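Local coordinates for protein superoxide dismutase [Fe] (Sulfolobus solfataricus, PDB 1WB7) that destroys superoxide radicals, using one iron cation per subunit to convert them into hydrogen peroxide and dioxygen, at residues A[124-129]-A[149-154]. The protein carries 1 engineered substitution. Numbering follows the deposited sequence.
Sequences TETANS and IMTFEN
Thr126, Ile149 and Thr151 form a buried, apolar helix-on-sheet contact, made where the C-terminal part of helix 116-128 lies over strand 147-153, an outermost strand of the chain's three-stranded antiparallel sheet. The axes of segments 124-128 and 149-153 approach to 8.5 Å and run nearly parallel, at 16°. Methyl groups do the touching: CG2 of Thr126 lies 3.6 Å from CG2 of Ile149 and 3.7 Å from CG2 of Thr151, so one helix methyl bridges two residues on the same strand face. Its position follows from chi1 of -58°, which sets CG2 anti to the backbone N and leaves OG1 to bond Val122 O one turn back. CG2 of Thr151 also approaches the helix backbone, 3.4 Å from Thr126 O. Ser129 OG donates to Thr126 O at 2.7 Å, and Ser129 N reaches the same oxygen from the same face of its plane. Gln68 NE2 of the second subunit bonds both Ser129 OG and Thr151 OG1, so the contact adjoins a subunit interface. The CB of Ala127 points away from strand 147-153, and its side chain packs on Ala136 of the central strand 134-140. Such a helix laid against a three-stranded antiparallel sheet belongs to the alpha/beta C-terminal domain of iron/manganese superoxide dismutases.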
loop_
_atom_site.group_PDB
_atom_site.type_symbol
_atom_site.label_atom_id
_atom_site.label_comp_id
_atom_site.label_asym_id
_atom_site.label_seq_id
_atom_site.Cartn_x
_atom_site.Cartn_y
_atom_site.Cartn_z
ATOM N N THR A 124 -17.075 -13.552 -7.630
ATOM C CA THR A 124 -17.797 -13.167 -6.431
ATOM C C THR A 124 -16.939 -13.481 -5.207
ATOM O O THR A 124 -16.826 -12.673 -4.286
ATOM C CB THR A 124 -19.141 -13.919 -6.360
ATOM O OG1 THR A 124 -19.951 -13.527 -7.474
ATOM C CG2 THR A 124 -19.885 -13.605 -5.068
ATOM N N GLU A 125 -16.314 -14.650 -5.222
ATOM C CA GLU A 125 -15.457 -15.086 -4.128
ATOM C C GLU A 125 -14.270 -14.141 -3.970
ATOM O O GLU A 125 -13.916 -13.744 -2.855
ATOM C CB GLU A 125 -14.951 -16.501 -4.415
ATOM C CG GLU A 125 -14.054 -17.086 -3.346
ATOM C CD GLU A 125 -13.379 -18.371 -3.806
ATOM O OE1 GLU A 125 -13.870 -18.993 -4.774
ATOM O OE2 GLU A 125 -12.365 -18.760 -3.195
ATOM N N THR A 126 -13.659 -13.779 -5.092
ATOM C CA THR A 126 -12.504 -12.898 -5.074
ATOM C C THR A 126 -12.904 -11.492 -4.643
ATOM O O THR A 126 -12.193 -10.848 -3.873
ATOM C CB THR A 126 -11.823 -12.863 -6.456
ATOM O OG1 THR A 126 -11.437 -14.195 -6.822
ATOM C CG2 THR A 126 -10.582 -11.996 -6.422
ATOM N N ALA A 127 -14.052 -11.024 -5.122
ATOM C CA ALA A 127 -14.529 -9.697 -4.755
ATOM C C ALA A 127 -14.780 -9.610 -3.246
ATOM O O ALA A 127 -14.424 -8.622 -2.612
ATOM C CB ALA A 127 -15.808 -9.370 -5.514
ATOM N N ASN A 128 -15.387 -10.646 -2.674
ATOM C CA ASN A 128 -15.679 -10.640 -1.246
ATOM C C ASN A 128 -14.447 -10.798 -0.367
ATOM O O ASN A 128 -14.487 -10.462 0.811
ATOM C CB ASN A 128 -16.695 -11.732 -0.892
ATOM C CG ASN A 128 -18.084 -11.437 -1.433
ATOM O OD1 ASN A 128 -18.547 -10.299 -1.391
ATOM N ND2 ASN A 128 -18.758 -12.465 -1.929
ATOM N N SER A 129 -13.355 -11.301 -0.932
ATOM C CA SER A 129 -12.129 -11.494 -0.164
ATOM C C SER A 129 -11.360 -10.189 0.011
ATOM O O SER A 129 -10.418 -10.117 0.800
ATOM C CB SER A 129 -11.214 -12.504 -0.860
ATOM O OG SER A 129 -10.600 -11.925 -2.006
ATOM N N ILE A 149 -8.598 -11.743 -13.283
ATOM C CA ILE A 149 -9.354 -11.156 -12.182
ATOM C C ILE A 149 -8.371 -10.425 -11.259
ATOM O O ILE A 149 -7.227 -10.842 -11.104
ATOM C CB ILE A 149 -10.084 -12.238 -11.358
ATOM C CG1 ILE A 149 -11.253 -12.815 -12.163
ATOM C CG2 ILE A 149 -10.583 -11.647 -10.055
ATOM C CD1 ILE A 149 -11.892 -14.036 -11.514
ATOM N N MET A 150 -8.818 -9.333 -10.653
ATOM C CA MET A 150 -7.961 -8.582 -9.752
ATOM C C MET A 150 -8.787 -7.731 -8.809
ATOM O O MET A 150 -9.878 -7.284 -9.158
ATOM C CB MET A 150 -7.017 -7.678 -10.554
ATOM C CG MET A 150 -6.030 -6.857 -9.719
ATOM S SD MET A 150 -4.953 -7.862 -8.669
ATOM C CE MET A 150 -4.226 -8.972 -9.882
ATOM N N THR A 151 -8.275 -7.537 -7.597
ATOM C CA THR A 151 -8.940 -6.674 -6.632
ATOM C C THR A 151 -7.983 -5.512 -6.379
ATOM O O THR A 151 -6.773 -5.712 -6.221
ATOM C CB THR A 151 -9.252 -7.386 -5.274
ATOM O OG1 THR A 151 -8.069 -8.017 -4.767
ATOM C CG2 THR A 151 -10.364 -8.418 -5.443
ATOM N N PHE A 152 -8.527 -4.299 -6.382
ATOM C CA PHE A 152 -7.746 -3.089 -6.126
ATOM C C PHE A 152 -8.001 -2.705 -4.671
ATOM O O PHE A 152 -9.092 -2.936 -4.147
ATOM C CB PHE A 152 -8.238 -1.903 -6.972
ATOM C CG PHE A 152 -8.078 -2.069 -8.461
ATOM C CD1 PHE A 152 -8.693 -1.164 -9.328
ATOM C CD2 PHE A 152 -7.332 -3.113 -9.004
ATOM C CE1 PHE A 152 -8.574 -1.296 -10.712
ATOM C CE2 PHE A 152 -7.206 -3.250 -10.386
ATOM C CZ PHE A 152 -7.828 -2.342 -11.243
ATOM N N GLU A 153 -6.996 -2.133 -4.024
ATOM C CA GLU A 153 -7.163 -1.641 -2.663
ATOM C C GLU A 153 -7.125 -0.131 -2.901
ATOM O O GLU A 153 -6.212 0.382 -3.558
ATOM C CB GLU A 153 -6.031 -2.138 -1.762
ATOM C CG GLU A 153 -6.132 -3.643 -1.537
ATOM C CD GLU A 153 -4.951 -4.237 -0.800
ATOM O OE1 GLU A 153 -4.642 -5.416 -1.063
ATOM O OE2 GLU A 153 -4.336 -3.546 0.044
ATOM N N ASN A 154 -8.136 0.566 -2.392
ATOM C CA ASN A 154 -8.290 1.998 -2.620
ATOM C C ASN A 154 -8.486 2.090 -4.144
ATOM O O ASN A 154 -8.846 1.099 -4.774
ATOM C CB ASN A 154 -7.054 2.783 -2.170
ATOM C CG ASN A 154 -7.357 4.267 -1.950
ATOM O OD1 ASN A 154 -8.115 4.877 -2.708
ATOM N ND2 ASN A 154 -6.759 4.850 -0.917
#